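Local coordinates for protein ricin B lectin (Clostridium thermocellum, PDB 3VSF) that probably hydrolyses beta-1,3-galactan from the chain end as an exo-beta-1,3-galactanase, a family 43 glycoside hydrolase carrying a ricin-type beta-trefoil domain, at residues A[182-187]-A[199-204]. Residues are numbered along the deposited sequence; the frame is centred on the assembly and turned at random.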
loop_
_atom_site.group_PDB
_atom_site.type_symbol
_atom_site.label_atom_id
_atom_site.label_comp_id
_atom_site.label_asym_id
_atom_site.label_seq_id
_atom_site.Cartn_x
_atom_site.Cartn_y
_atom_site.Cartn_z
ATOM N N TYR A 182 12.495 15.635 -22.275
ATOM C CA TYR A 182 11.655 14.490 -21.946
ATOM C C TYR A 182 10.419 14.916 -21.163
ATOM O O TYR A 182 10.498 15.769 -20.279
ATOM C CB TYR A 182 12.451 13.475 -21.124
ATOM C CG TYR A 182 13.550 12.779 -21.891
ATOM C CD1 TYR A 182 13.342 12.326 -23.186
ATOM C CD2 TYR A 182 14.799 12.575 -21.320
ATOM C CE1 TYR A 182 14.344 11.686 -23.890
ATOM C CE2 TYR A 182 15.808 11.938 -22.015
ATOM C CZ TYR A 182 15.576 11.496 -23.301
ATOM O OH TYR A 182 16.579 10.861 -23.996
ATOM N N MET A 183 9.276 14.320 -21.490
ATOM C CA MET A 183 8.053 14.563 -20.736
ATOM C C MET A 183 8.220 14.039 -19.315
ATOM O O MET A 183 8.935 13.064 -19.085
ATOM C CB MET A 183 6.853 13.894 -21.410
ATOM C CG MET A 183 6.584 14.376 -22.827
ATOM S SD MET A 183 5.034 13.758 -23.511
ATOM C CE MET A 183 3.844 14.580 -22.454
ATOM N N SER A 184 7.564 14.693 -18.362
ATOM C CA SER A 184 7.681 14.310 -16.960
ATOM C C SER A 184 6.389 14.581 -16.200
ATOM O O SER A 184 6.122 15.714 -15.796
ATOM C CB SER A 184 8.843 15.054 -16.300
ATOM O OG SER A 184 8.906 14.780 -14.912
ATOM N N ARG A 185 5.588 13.537 -16.009
ATOM C CA ARG A 185 4.336 13.662 -15.270
ATOM C C ARG A 185 4.447 13.056 -13.872
ATOM O O ARG A 185 5.161 13.585 -13.020
ATOM C CB ARG A 185 3.179 13.033 -16.050
ATOM C CG ARG A 185 2.848 13.763 -17.343
ATOM C CD ARG A 185 1.420 13.494 -17.786
ATOM N NE ARG A 185 1.001 14.393 -18.858
ATOM C CZ ARG A 185 0.963 14.061 -20.143
ATOM N NH1 ARG A 185 1.316 12.841 -20.526
ATOM N NH2 ARG A 185 0.569 14.947 -21.048
ATOM N N ASP A 186 3.736 11.957 -13.635
ATOM C CA ASP A 186 3.798 11.278 -12.345
ATOM C C ASP A 186 5.246 10.990 -11.973
ATOM O O ASP A 186 5.988 10.399 -12.755
ATOM C CB ASP A 186 2.982 9.983 -12.372
ATOM C CG ASP A 186 1.487 10.236 -12.411
ATOM O OD1 ASP A 186 1.079 11.320 -12.880
ATOM O OD2 ASP A 186 0.721 9.351 -11.973
ATOM N N CYS A 187 5.645 11.411 -10.777
ATOM C CA CYS A 187 7.046 11.341 -10.381
ATOM C C CYS A 187 7.243 10.864 -8.946
ATOM O O CYS A 187 6.280 10.631 -8.215
ATOM C CB CYS A 187 7.703 12.710 -10.548
ATOM S SG CYS A 187 6.991 13.986 -9.486
ATOM N N PHE A 199 15.608 10.933 -9.313
ATOM C CA PHE A 199 14.277 11.421 -9.642
ATOM C C PHE A 199 13.686 10.556 -10.746
ATOM O O PHE A 199 14.311 10.351 -11.785
ATOM C CB PHE A 199 14.339 12.883 -10.089
ATOM C CG PHE A 199 13.021 13.435 -10.557
ATOM C CD1 PHE A 199 12.099 13.927 -9.648
ATOM C CD2 PHE A 199 12.710 13.472 -11.907
ATOM C CE1 PHE A 199 10.887 14.439 -10.077
ATOM C CE2 PHE A 199 11.500 13.982 -12.340
ATOM C CZ PHE A 199 10.588 14.466 -11.424
ATOM N N ILE A 200 12.485 10.040 -10.516
ATOM C CA ILE A 200 11.833 9.176 -11.489
ATOM C C ILE A 200 10.489 9.757 -11.912
ATOM O O ILE A 200 9.747 10.289 -11.087
ATOM C CB ILE A 200 11.642 7.745 -10.935
ATOM C CG1 ILE A 200 11.096 6.815 -12.021
ATOM C CG2 ILE A 200 10.729 7.757 -9.717
ATOM C CD1 ILE A 200 10.976 5.373 -11.581
ATOM N N SER A 201 10.186 9.664 -13.203
ATOM C CA SER A 201 8.934 10.196 -13.729
ATOM C C SER A 201 8.551 9.520 -15.041
ATOM O O SER A 201 9.393 8.931 -15.718
ATOM C CB SER A 201 9.033 11.711 -13.928
ATOM O OG SER A 201 10.019 12.039 -14.892
ATOM N N ALA A 202 7.272 9.610 -15.393
ATOM C CA ALA A 202 6.767 9.008 -16.621
ATOM C C ALA A 202 7.030 9.903 -17.828
ATOM O O ALA A 202 6.569 11.044 -17.881
ATOM C CB ALA A 202 5.282 8.710 -16.493
ATOM N N ALA A 203 7.770 9.375 -18.798
ATOM C CA ALA A 203 8.090 10.116 -20.011
ATOM C C ALA A 203 7.481 9.453 -21.242
ATOM O O ALA A 203 6.868 8.390 -21.146
ATOM C CB ALA A 203 9.597 10.244 -20.169
ATOM N N ASN A 204 7.653 10.090 -22.396
ATOM C CA ASN A 204 7.154 9.553 -23.658
ATOM C C ASN A 204 5.657 9.255 -23.606
ATOM O O ASN A 204 5.224 8.152 -23.937
ATOM C CB ASN A 204 7.936 8.294 -24.045
ATOM C CG ASN A 204 7.743 7.910 -25.500
ATOM O OD1 ASN A 204 6.739 8.259 -26.120
ATOM N ND2 ASN A 204 8.708 7.183 -26.051
#
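Ser184 and Ser201 meet hydroxyl to hydroxyl, OG to OG at 3.0 Å, where the segment 182-187 runs into the edge of a four-stranded antiparallel sheet, one blade of the five-bladed beta-propeller characteristic of glycoside hydrolase family 43. Either hydroxyl could be the donor. Ser184 OG, turned anti to its own N (chi1 175°), also lies in the plane of the Phe199 ring at its edge, 3.7 Å from CE2. Cys187 closes the packed end: Cys187 CB sits obliquely to the ring, 3.5 Å from Phe199 CZ, while SG makes a sulfur-aromatic contact with it. The Phe199 ring meets that of Trp134, and its side chain also touches Ala148, joining this cluster to the preceding blade.

The backbone holds the register. Ala202 is gripped from both its polar atoms: its N donates to Asp186 O at 3.0 Å, and its O accepts from Arg185 N at 3.3 Å. Cys187 and Ser201 form a non-hydrogen-bonded antiparallel pair, their CA atoms 4.0 Å apart, with both side chains on the same face of the sheet.

Toward Asn204 the side chains fit more loosely. Tyr182 CB stays 4.4 Å from Ala203 CB, and Met183 CB starts toward the strand, but the rest of its side chain, bent at chi3 (66°), heads off from it. On the more exposed side, the charged ends of Arg185 and Asp186 bond outside the two segments: Asp186 OD2 forms a salt bridge with Arg119, and Arg185 NH2 bonds to Tyr143 O. Asp176 OD1 receives N-H groups from both Met183 and Asn204, tying the two segments together indirectly. Backbone bonds and a buried serine pair thus secure the irregular entry to the edge strand 187-191, leaving the charged side chains to link it with neighbouring parts of the catalytic domain.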